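PDB 3LB5: Hit-like protein involved in cell-cycle regulation from Bartonella henselae, which probably binds nucleotides as a histidine triad protein of the HINT type and may take part in cell-cycle regulation. Local coordinates for residues Tyr26-Ile36 / Gln119-His127; Val45-Phe54 / His64-Gly72. All coordinates share one frame; numbering follows the deposited sequence.

Contact 1. Residues Tyr26-Ile36 / Gln119-His127; sequences YDNNNIFAKLI and QTVYHLHFH
H123, F32 and V121 account for most of the buried surface between Y26-I36 and Q119-H127. With H123 CG opposite the backbone N (chi1 -177°), the imidazole reaches in between Y26 OH and I36 CD1. H123 ND1 lies 2.6 Å from Y26 OH, a short hydrogen bond. The phenol oxygen meets the imidazole at its edge, and Y26 OH also takes a weak bond from N30 ND2 at 3.1 Å. H123 NE2 bonds to P69 O, so both ring nitrogens are engaged, while I36 CD1 packs 3.6 Å from H123 CE1. N30 is the N-cap of the helix: its OD1 accepts from A33 N at 3.0 Å, and the same oxygen rests against H123 CB and V121 CG1. The F32 ring is held on two fronts. V121 CG1 sits over one face, 3.9 Å from the F32 ring centroid and close to the normal, a CH-pi contact; V121 CG2 turns instead to I31 CD1, 3.7 Å away. The F32 edge, through CE2, points at the face of H125, with the ring planes 86° apart, a T-shaped pair. H125 is itself oriented by a nearly straight bond (171°) from its ND1 to H123 O, 2.8 Å long and in the imidazole plane. H123, H125 and H127 alternate with L124 and F126, the His-x-His-x-His signature of the histidine triad, and F32 also lies beside a bound unidentified ligand, consistent with a wall of the family's nucleotide pocket.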
loop_
_atom_site.group_PDB
_atom_site.type_symbol
_atom_site.label_atom_id
_atom_site.label_comp_id
_atom_site.label_asym_id
_atom_site.label_seq_id
_atom_site.Cartn_x
_atom_site.Cartn_y
_atom_site.Cartn_z
ATOM N N TYR B 26 10.426 -10.831 -15.500
ATOM C CA TYR B 26 10.773 -9.459 -15.165
ATOM C C TYR B 26 11.517 -8.834 -16.361
ATOM O O TYR B 26 12.286 -9.513 -17.059
ATOM C CB TYR B 26 11.626 -9.449 -13.897
ATOM C CG TYR B 26 12.063 -8.070 -13.437
ATOM C CD1 TYR B 26 11.221 -7.266 -12.657
ATOM C CD2 TYR B 26 13.309 -7.572 -13.797
ATOM C CE1 TYR B 26 11.629 -6.006 -12.240
ATOM C CE2 TYR B 26 13.744 -6.344 -13.354
ATOM C CZ TYR B 26 12.906 -5.557 -12.596
ATOM O OH TYR B 26 13.361 -4.334 -12.192
ATOM N N ASP B 27 11.238 -7.558 -16.613
ATOM C CA ASP B 27 11.790 -6.825 -17.738
ATOM C C ASP B 27 12.915 -5.957 -17.217
ATOM O O ASP B 27 12.683 -4.920 -16.600
ATOM C CB ASP B 27 10.691 -5.970 -18.391
ATOM C CG ASP B 27 11.206 -5.038 -19.482
ATOM O OD1 ASP B 27 12.358 -5.183 -19.949
ATOM O OD2 ASP B 27 10.409 -4.140 -19.884
ATOM N N ASN B 28 14.145 -6.389 -17.447
ATOM C CA ASN B 28 15.289 -5.614 -16.978
ATOM C C ASN B 28 15.466 -4.249 -17.649
ATOM O O ASN B 28 16.218 -3.411 -17.155
ATOM C CB ASN B 28 16.555 -6.459 -17.066
ATOM C CG ASN B 28 16.573 -7.561 -16.022
ATOM O OD1 ASN B 28 16.704 -7.287 -14.854
ATOM N ND2 ASN B 28 16.451 -8.809 -16.453
ATOM N N ASN B 29 14.729 -4.005 -18.730
ATOM C CA ASN B 29 14.747 -2.708 -19.388
ATOM C C ASN B 29 13.646 -1.735 -18.942
ATOM O O ASN B 29 13.562 -0.632 -19.491
ATOM C CB ASN B 29 14.756 -2.865 -20.925
ATOM N N ASN B 30 12.834 -2.127 -17.942
ATOM C CA ASN B 30 11.781 -1.261 -17.407
ATOM C C ASN B 30 12.383 -0.008 -16.799
ATOM O O ASN B 30 13.507 -0.035 -16.317
ATOM C CB ASN B 30 10.830 -1.999 -16.430
ATOM C CG ASN B 30 11.359 -2.057 -15.004
ATOM O OD1 ASN B 30 11.416 -1.046 -14.327
ATOM N ND2 ASN B 30 11.699 -3.260 -14.531
ATOM N N ILE B 31 11.650 1.102 -16.859
ATOM C CA ILE B 31 12.264 2.395 -16.523
ATOM C C ILE B 31 12.790 2.521 -15.078
ATOM O O ILE B 31 13.773 3.222 -14.835
ATOM C CB ILE B 31 11.368 3.606 -16.933
ATOM C CG1 ILE B 31 10.013 3.587 -16.200
ATOM C CG2 ILE B 31 11.189 3.647 -18.457
ATOM C CD1 ILE B 31 9.062 4.792 -16.613
ATOM N N PHE B 32 12.168 1.826 -14.125
ATOM C CA PHE B 32 12.686 1.824 -12.757
ATOM C C PHE B 32 13.956 0.981 -12.586
ATOM O O PHE B 32 14.829 1.374 -11.830
ATOM C CB PHE B 32 11.632 1.395 -11.721
ATOM C CG PHE B 32 10.459 2.363 -11.585
ATOM C CD1 PHE B 32 10.484 3.641 -12.177
ATOM C CD2 PHE B 32 9.339 1.996 -10.855
ATOM C CE1 PHE B 32 9.387 4.508 -12.077
ATOM C CE2 PHE B 32 8.243 2.877 -10.737
ATOM C CZ PHE B 32 8.277 4.127 -11.355
ATOM N N ALA B 33 14.052 -0.173 -13.240
ATOM C CA ALA B 33 15.331 -0.911 -13.273
ATOM C C ALA B 33 16.457 -0.041 -13.879
ATOM O O ALA B 33 17.608 -0.069 -13.425
ATOM C CB ALA B 33 15.180 -2.170 -14.091
ATOM N N LYS B 34 16.109 0.711 -14.917
ATOM C CA LYS B 34 17.066 1.637 -15.565
ATOM C C LYS B 34 17.483 2.760 -14.607
ATOM O O LYS B 34 18.647 3.100 -14.553
ATOM C CB LYS B 34 16.497 2.207 -16.873
ATOM C CG LYS B 34 16.413 1.201 -17.991
ATOM C CD LYS B 34 16.086 1.900 -19.336
ATOM C CE LYS B 34 16.914 1.362 -20.476
ATOM N NZ LYS B 34 18.371 1.702 -20.342
ATOM N N LEU B 35 16.536 3.310 -13.840
ATOM C CA LEU B 35 16.823 4.309 -12.787
ATOM C C LEU B 35 17.816 3.744 -11.751
ATOM O O LEU B 35 18.825 4.381 -11.422
ATOM C CB LEU B 35 15.496 4.703 -12.086
ATOM C CG LEU B 35 15.421 5.761 -10.964
ATOM C CD1 LEU B 35 13.974 6.287 -10.832
ATOM C CD2 LEU B 35 15.910 5.219 -9.618
ATOM N N ILE B 36 17.519 2.544 -11.252
ATOM C CA ILE B 36 18.376 1.867 -10.258
ATOM C C ILE B 36 19.805 1.721 -10.767
ATOM O O ILE B 36 20.744 1.965 -10.014
ATOM C CB ILE B 36 17.805 0.498 -9.862
ATOM C CG1 ILE B 36 16.466 0.699 -9.123
ATOM C CG2 ILE B 36 18.849 -0.346 -9.032
ATOM C CD1 ILE B 36 15.553 -0.544 -9.124
ATOM N N GLN B 119 -1.162 -0.924 -12.796
ATOM C CA GLN B 119 0.292 -0.839 -12.650
ATOM C C GLN B 119 0.859 -0.406 -14.010
ATOM O O GLN B 119 0.526 -1.000 -15.034
ATOM C CB GLN B 119 0.904 -2.177 -12.223
ATOM C CG GLN B 119 2.412 -2.083 -11.954
ATOM C CD GLN B 119 3.049 -3.382 -11.470
ATOM O OE1 GLN B 119 2.471 -4.456 -11.557
ATOM N NE2 GLN B 119 4.262 -3.272 -10.958
ATOM N N THR B 120 1.677 0.638 -14.030
ATOM C CA THR B 120 2.184 1.170 -15.320
ATOM C C THR B 120 3.643 0.819 -15.590
ATOM O O THR B 120 4.053 0.691 -16.751
ATOM C CB THR B 120 1.993 2.695 -15.453
ATOM O OG1 THR B 120 2.488 3.350 -14.282
ATOM C CG2 THR B 120 0.512 3.038 -15.648
ATOM N N VAL B 121 4.423 0.654 -14.531
ATOM C CA VAL B 121 5.830 0.229 -14.667
ATOM C C VAL B 121 5.953 -1.049 -13.869
ATOM O O VAL B 121 5.557 -1.081 -12.715
ATOM C CB VAL B 121 6.822 1.286 -14.109
ATOM C CG1 VAL B 121 8.279 0.768 -14.208
ATOM C CG2 VAL B 121 6.628 2.606 -14.820
ATOM N N TYR B 122 6.471 -2.100 -14.505
ATOM C CA TYR B 122 6.497 -3.440 -13.923
ATOM C C TYR B 122 7.723 -3.705 -13.061
ATOM O O TYR B 122 8.449 -4.677 -13.245
ATOM C CB TYR B 122 6.276 -4.493 -15.005
ATOM C CG TYR B 122 4.855 -4.414 -15.482
ATOM C CD1 TYR B 122 3.832 -4.998 -14.749
ATOM C CD2 TYR B 122 4.523 -3.689 -16.620
ATOM C CE1 TYR B 122 2.511 -4.879 -15.140
ATOM C CE2 TYR B 122 3.189 -3.581 -17.036
ATOM C CZ TYR B 122 2.198 -4.185 -16.278
ATOM O OH TYR B 122 0.886 -4.118 -16.679
ATOM N N HIS B 123 7.934 -2.774 -12.132
ATOM C CA HIS B 123 8.850 -2.923 -11.015
ATOM C C HIS B 123 8.086 -2.535 -9.723
ATOM O O HIS B 123 7.273 -1.604 -9.738
ATOM C CB HIS B 123 10.054 -2.000 -11.227
ATOM C CG HIS B 123 11.101 -2.137 -10.172
ATOM N ND1 HIS B 123 12.165 -3.002 -10.301
ATOM C CD2 HIS B 123 11.230 -1.549 -8.959
ATOM C CE1 HIS B 123 12.914 -2.938 -9.208
ATOM N NE2 HIS B 123 12.379 -2.050 -8.385
ATOM N N LEU B 124 8.314 -3.249 -8.621
ATOM C CA LEU B 124 7.596 -2.962 -7.361
ATOM C C LEU B 124 7.744 -1.490 -6.964
ATOM O O LEU B 124 8.839 -1.006 -6.824
ATOM C CB LEU B 124 8.067 -3.878 -6.209
ATOM C CG LEU B 124 7.408 -3.699 -4.818
ATOM C CD1 LEU B 124 5.866 -3.797 -4.850
ATOM C CD2 LEU B 124 7.998 -4.693 -3.823
ATOM N N HIS B 125 6.638 -0.767 -6.858
ATOM C CA HIS B 125 6.679 0.579 -6.316
ATOM C C HIS B 125 5.449 0.892 -5.479
ATOM O O HIS B 125 4.333 0.515 -5.851
ATOM C CB HIS B 125 6.867 1.636 -7.416
ATOM C CG HIS B 125 5.800 1.629 -8.477
ATOM N ND1 HIS B 125 5.666 0.602 -9.384
ATOM C CD2 HIS B 125 4.856 2.549 -8.807
ATOM C CE1 HIS B 125 4.664 0.871 -10.213
ATOM N NE2 HIS B 125 4.165 2.053 -9.895
ATOM N N PHE B 126 5.661 1.594 -4.360
ATOM C CA PHE B 126 4.571 2.186 -3.563
ATOM C C PHE B 126 4.428 3.673 -3.890
ATOM O O PHE B 126 5.423 4.400 -3.997
ATOM C CB PHE B 126 4.830 2.017 -2.061
ATOM C CG PHE B 126 4.614 0.614 -1.558
ATOM C CD1 PHE B 126 3.527 0.325 -0.747
ATOM C CD2 PHE B 126 5.519 -0.409 -1.866
ATOM C CE1 PHE B 126 3.318 -0.981 -0.279
ATOM C CE2 PHE B 126 5.328 -1.721 -1.389
ATOM C CZ PHE B 126 4.218 -1.999 -0.592
ATOM N N HIS B 127 3.189 4.103 -4.106
ATOM C CA HIS B 127 2.848 5.520 -4.210
ATOM C C HIS B 127 2.615 6.124 -2.826
ATOM O O HIS B 127 1.843 5.570 -2.010
ATOM C CB HIS B 127 1.546 5.701 -5.013
ATOM C CG HIS B 127 1.642 5.257 -6.425
ATOM N ND1 HIS B 127 2.108 6.088 -7.426
ATOM C CD2 HIS B 127 1.298 4.093 -7.023
ATOM C CE1 HIS B 127 2.067 5.442 -8.582
ATOM N NE2 HIS B 127 1.574 4.233 -8.366
HETATM O O HOH W 1 9.242 -6.244 -15.332
#

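Contact 2. Residues Val45-Phe54 / His64-Gly72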
loop_
_atom_site.group_PDB
_atom_site.type_symbol
_atom_site.label_atom_id
_atom_site.label_comp_id
_atom_site.label_asym_id
_atom_site.label_seq_id
_atom_site.Cartn_x
_atom_site.Cartn_y
_atom_site.Cartn_z
ATOM N N VAL B 45 14.773 11.581 -3.084
ATOM C CA VAL B 45 14.612 12.218 -1.783
ATOM C C VAL B 45 15.283 11.417 -0.655
ATOM O O VAL B 45 15.666 11.981 0.358
ATOM C CB VAL B 45 13.123 12.523 -1.448
ATOM C CG1 VAL B 45 12.531 13.492 -2.470
ATOM C CG2 VAL B 45 12.273 11.268 -1.399
ATOM N N TYR B 46 15.432 10.115 -0.841
ATOM C CA TYR B 46 15.976 9.240 0.196
ATOM C C TYR B 46 16.476 7.967 -0.473
ATOM O O TYR B 46 15.945 7.541 -1.504
ATOM C CB TYR B 46 14.904 8.922 1.276
ATOM C CG TYR B 46 15.285 7.830 2.274
ATOM C CD1 TYR B 46 16.136 8.102 3.339
ATOM C CD2 TYR B 46 14.781 6.533 2.150
ATOM C CE1 TYR B 46 16.499 7.108 4.254
ATOM C CE2 TYR B 46 15.145 5.521 3.059
ATOM C CZ TYR B 46 16.005 5.825 4.108
ATOM O OH TYR B 46 16.373 4.852 5.024
ATOM N N GLU B 47 17.506 7.373 0.127
ATOM C CA GLU B 47 18.116 6.166 -0.384
ATOM C C GLU B 47 18.882 5.470 0.753
ATOM O O GLU B 47 19.509 6.125 1.566
ATOM C CB GLU B 47 19.064 6.547 -1.529
ATOM C CG GLU B 47 19.695 5.388 -2.269
ATOM C CD GLU B 47 20.529 5.813 -3.475
ATOM O OE1 GLU B 47 21.208 4.925 -4.020
ATOM O OE2 GLU B 47 20.490 7.005 -3.891
ATOM N N ASP B 48 18.769 4.151 0.826
ATOM C CA ASP B 48 19.658 3.350 1.653
ATOM C C ASP B 48 20.130 2.152 0.820
ATOM O O ASP B 48 19.983 2.167 -0.393
ATOM C CB ASP B 48 18.992 2.968 2.987
ATOM C CG ASP B 48 17.736 2.119 2.829
ATOM O OD1 ASP B 48 17.570 1.386 1.815
ATOM O OD2 ASP B 48 16.904 2.152 3.778
ATOM N N ASP B 49 20.701 1.126 1.457
ATOM C CA ASP B 49 21.209 -0.025 0.705
ATOM C C ASP B 49 20.124 -0.774 -0.084
ATOM O O ASP B 49 20.427 -1.465 -1.080
ATOM C CB ASP B 49 21.918 -0.986 1.650
ATOM C CG ASP B 49 23.372 -0.576 1.928
ATOM O OD1 ASP B 49 24.038 0.017 1.034
ATOM O OD2 ASP B 49 23.853 -0.880 3.039
ATOM N N ASP B 50 18.866 -0.602 0.330
ATOM C CA ASP B 50 17.788 -1.447 -0.166
ATOM C C ASP B 50 16.716 -0.710 -0.973
ATOM O O ASP B 50 15.948 -1.340 -1.686
ATOM C CB ASP B 50 17.139 -2.192 0.995
ATOM C CG ASP B 50 18.104 -3.154 1.678
ATOM O OD1 ASP B 50 18.795 -3.884 0.974
ATOM O OD2 ASP B 50 18.202 -3.166 2.918
ATOM N N VAL B 51 16.632 0.607 -0.844
ATOM C CA VAL B 51 15.517 1.304 -1.502
ATOM C C VAL B 51 15.902 2.658 -2.028
ATOM O O VAL B 51 16.884 3.258 -1.583
ATOM C CB VAL B 51 14.291 1.523 -0.546
ATOM C CG1 VAL B 51 13.906 0.257 0.207
ATOM C CG2 VAL B 51 14.555 2.643 0.432
ATOM N N ILE B 52 15.079 3.163 -2.938
ATOM C CA ILE B 52 15.208 4.505 -3.424
ATOM C C ILE B 52 13.837 5.114 -3.369
ATOM O O ILE B 52 12.873 4.477 -3.759
ATOM C CB ILE B 52 15.696 4.560 -4.881
ATOM C CG1 ILE B 52 17.015 3.800 -5.062
ATOM C CG2 ILE B 52 15.904 6.011 -5.290
ATOM C CD1 ILE B 52 17.369 3.592 -6.542
ATOM N N ALA B 53 13.768 6.343 -2.865
ATOM C CA ALA B 53 12.539 7.129 -2.894
ATOM C C ALA B 53 12.780 8.337 -3.757
ATOM O O ALA B 53 13.794 9.023 -3.605
ATOM C CB ALA B 53 12.102 7.546 -1.465
ATOM N N PHE B 54 11.840 8.618 -4.654
ATOM C CA PHE B 54 12.075 9.604 -5.688
ATOM C C PHE B 54 10.736 10.200 -6.140
ATOM O O PHE B 54 9.677 9.622 -5.913
ATOM C CB PHE B 54 12.867 8.988 -6.868
ATOM C CG PHE B 54 12.152 7.842 -7.555
ATOM C CD1 PHE B 54 11.388 8.071 -8.711
ATOM C CD2 PHE B 54 12.255 6.534 -7.064
ATOM C CE1 PHE B 54 10.722 7.010 -9.374
ATOM C CE2 PHE B 54 11.583 5.459 -7.718
ATOM C CZ PHE B 54 10.812 5.707 -8.881
ATOM N N HIS B 64 4.048 14.081 -4.393
ATOM C CA HIS B 64 3.792 12.647 -4.687
ATOM C C HIS B 64 5.137 11.947 -4.933
ATOM O O HIS B 64 5.886 12.311 -5.859
ATOM C CB HIS B 64 2.884 12.582 -5.926
ATOM C CG HIS B 64 2.512 11.199 -6.397
ATOM N ND1 HIS B 64 1.517 11.006 -7.328
ATOM C CD2 HIS B 64 2.986 9.963 -6.097
ATOM C CE1 HIS B 64 1.399 9.715 -7.595
ATOM N NE2 HIS B 64 2.282 9.060 -6.865
ATOM N N THR B 65 5.431 10.976 -4.077
ATOM C CA THR B 65 6.710 10.276 -4.047
ATOM C C THR B 65 6.497 8.783 -4.292
ATOM O O THR B 65 5.460 8.205 -3.888
ATOM C CB THR B 65 7.397 10.491 -2.683
ATOM O OG1 THR B 65 7.454 11.893 -2.388
ATOM C CG2 THR B 65 8.841 9.901 -2.657
ATOM N N LEU B 66 7.488 8.167 -4.950
ATOM C CA LEU B 66 7.487 6.732 -5.177
ATOM C C LEU B 66 8.586 6.080 -4.344
ATOM O O LEU B 66 9.682 6.637 -4.205
ATOM C CB LEU B 66 7.716 6.429 -6.661
ATOM C CG LEU B 66 6.732 7.074 -7.628
ATOM C CD1 LEU B 66 7.039 6.662 -9.066
ATOM C CD2 LEU B 66 5.329 6.678 -7.250
ATOM N N VAL B 67 8.305 4.899 -3.808
ATOM C CA VAL B 67 9.354 4.142 -3.084
ATOM C C VAL B 67 9.526 2.795 -3.787
ATOM O O VAL B 67 8.531 2.086 -4.015
ATOM C CB VAL B 67 8.964 3.891 -1.625
ATOM C CG1 VAL B 67 9.918 2.866 -0.953
ATOM C CG2 VAL B 67 8.988 5.212 -0.828
ATOM N N ILE B 68 10.771 2.477 -4.165
ATOM C CA ILE B 68 11.059 1.187 -4.834
ATOM C C ILE B 68 12.157 0.410 -4.118
ATOM O O ILE B 68 13.093 1.019 -3.578
ATOM C CB ILE B 68 11.484 1.344 -6.351
ATOM C CG1 ILE B 68 12.798 2.129 -6.505
ATOM C CG2 ILE B 68 10.357 1.923 -7.223
ATOM C CD1 ILE B 68 13.282 2.188 -8.011
ATOM N N PRO B 69 12.090 -0.941 -4.172
ATOM C CA PRO B 69 13.266 -1.721 -3.803
ATOM C C PRO B 69 14.362 -1.590 -4.889
ATOM O O PRO B 69 14.071 -1.390 -6.065
ATOM C CB PRO B 69 12.721 -3.148 -3.757
ATOM C CG PRO B 69 11.625 -3.135 -4.829
ATOM C CD PRO B 69 11.014 -1.784 -4.742
ATOM N N LYS B 70 15.615 -1.727 -4.494
ATOM C CA LYS B 70 16.693 -1.773 -5.462
ATOM C C LYS B 70 16.736 -3.196 -6.035
ATOM O O LYS B 70 17.210 -3.413 -7.168
ATOM C CB LYS B 70 18.011 -1.419 -4.775
ATOM C CG LYS B 70 18.168 0.070 -4.491
ATOM C CD LYS B 70 19.527 0.344 -3.859
ATOM C CE LYS B 70 19.829 1.848 -3.858
ATOM N NZ LYS B 70 21.090 2.200 -3.146
ATOM N N LYS B 71 16.271 -4.164 -5.245
ATOM C CA LYS B 71 16.186 -5.526 -5.747
ATOM C C LYS B 71 14.929 -5.696 -6.593
ATOM O O LYS B 71 13.831 -5.400 -6.131
ATOM C CB LYS B 71 16.263 -6.564 -4.626
ATOM C CG LYS B 71 16.225 -8.036 -5.126
ATOM C CD LYS B 71 16.345 -9.026 -3.957
ATOM C CE LYS B 71 16.629 -10.431 -4.453
ATOM N NZ LYS B 71 15.448 -10.997 -5.202
ATOM N N GLY B 72 15.115 -6.185 -7.822
ATOM C CA GLY B 72 14.044 -6.284 -8.809
ATOM C C GLY B 72 12.957 -7.321 -8.524
ATOM O O GLY B 72 13.242 -8.462 -8.176
HETATM O O HOH W 2 22.533 -0.632 -2.521
HETATM O O HOH W 3 15.729 -4.025 -2.461
#
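K70 stretches from the end of strand 65-69 across the turn D48-D50, and its side chain can be traced atom by atom. K70 CB lies 3.7 Å from D50 O, the carbonyl that also accepts from K70 N. K70 CG passes beside I52, 3.9 Å from I52 CG1. K70 CD approaches D49 O at 3.4 Å, and K70 CE packs 3.6 Å from I52 CG1, where the two side chains cross at about a right angle. With chi2 to chi4 all near 180°, the chain is fully extended, and this delivers K70 NZ to E47 OE1 at 2.9 Å, a salt bridge on the anti lone pair. K70 NZ also bonds to D48 O at 3.0 Å. A water linked to D49 O accepts a third bond from K70 NZ. Behind this end the strands pair antiparallel (167°): I52 with I68 and F54 with L66 are hydrogen-bonded pairs. L66 CB lies over a face of the F54 ring, while I68 CD1 touches F54 CE2. D48 OD1 accepts from D50 N, an Asx turn, and from V51 N, nearly along the C-O bond, the donors on opposite sides of the carboxylate plane. The ammonium thus meets a carboxylate, a carbonyl and a water, and its charge probably also offsets part of the negative potential of the nearby D48 and D49.

Contact 2 is the more buried of the two, its centre about 7 Å from that of the chain against about 11 Å for contact 1, although its K70 end lies at the surface. The two meet at the sheet, where strands 65-69 and 126-131 are neighbours: F126 O probably bonds to V67 N. Helix 31-36 lies over the sheet face that carries I52, F54, L66 and I68, and the F32 and F54 rings meet edge to face. Contact 2 rests on regular strand pairing and a surface ion pair, whereas contact 1 joins a helix start to irregular chain through aromatic, imidazole and amide groups. The side chain of F54 of contact 2 also comes within about 4 Å of the unidentified ligand.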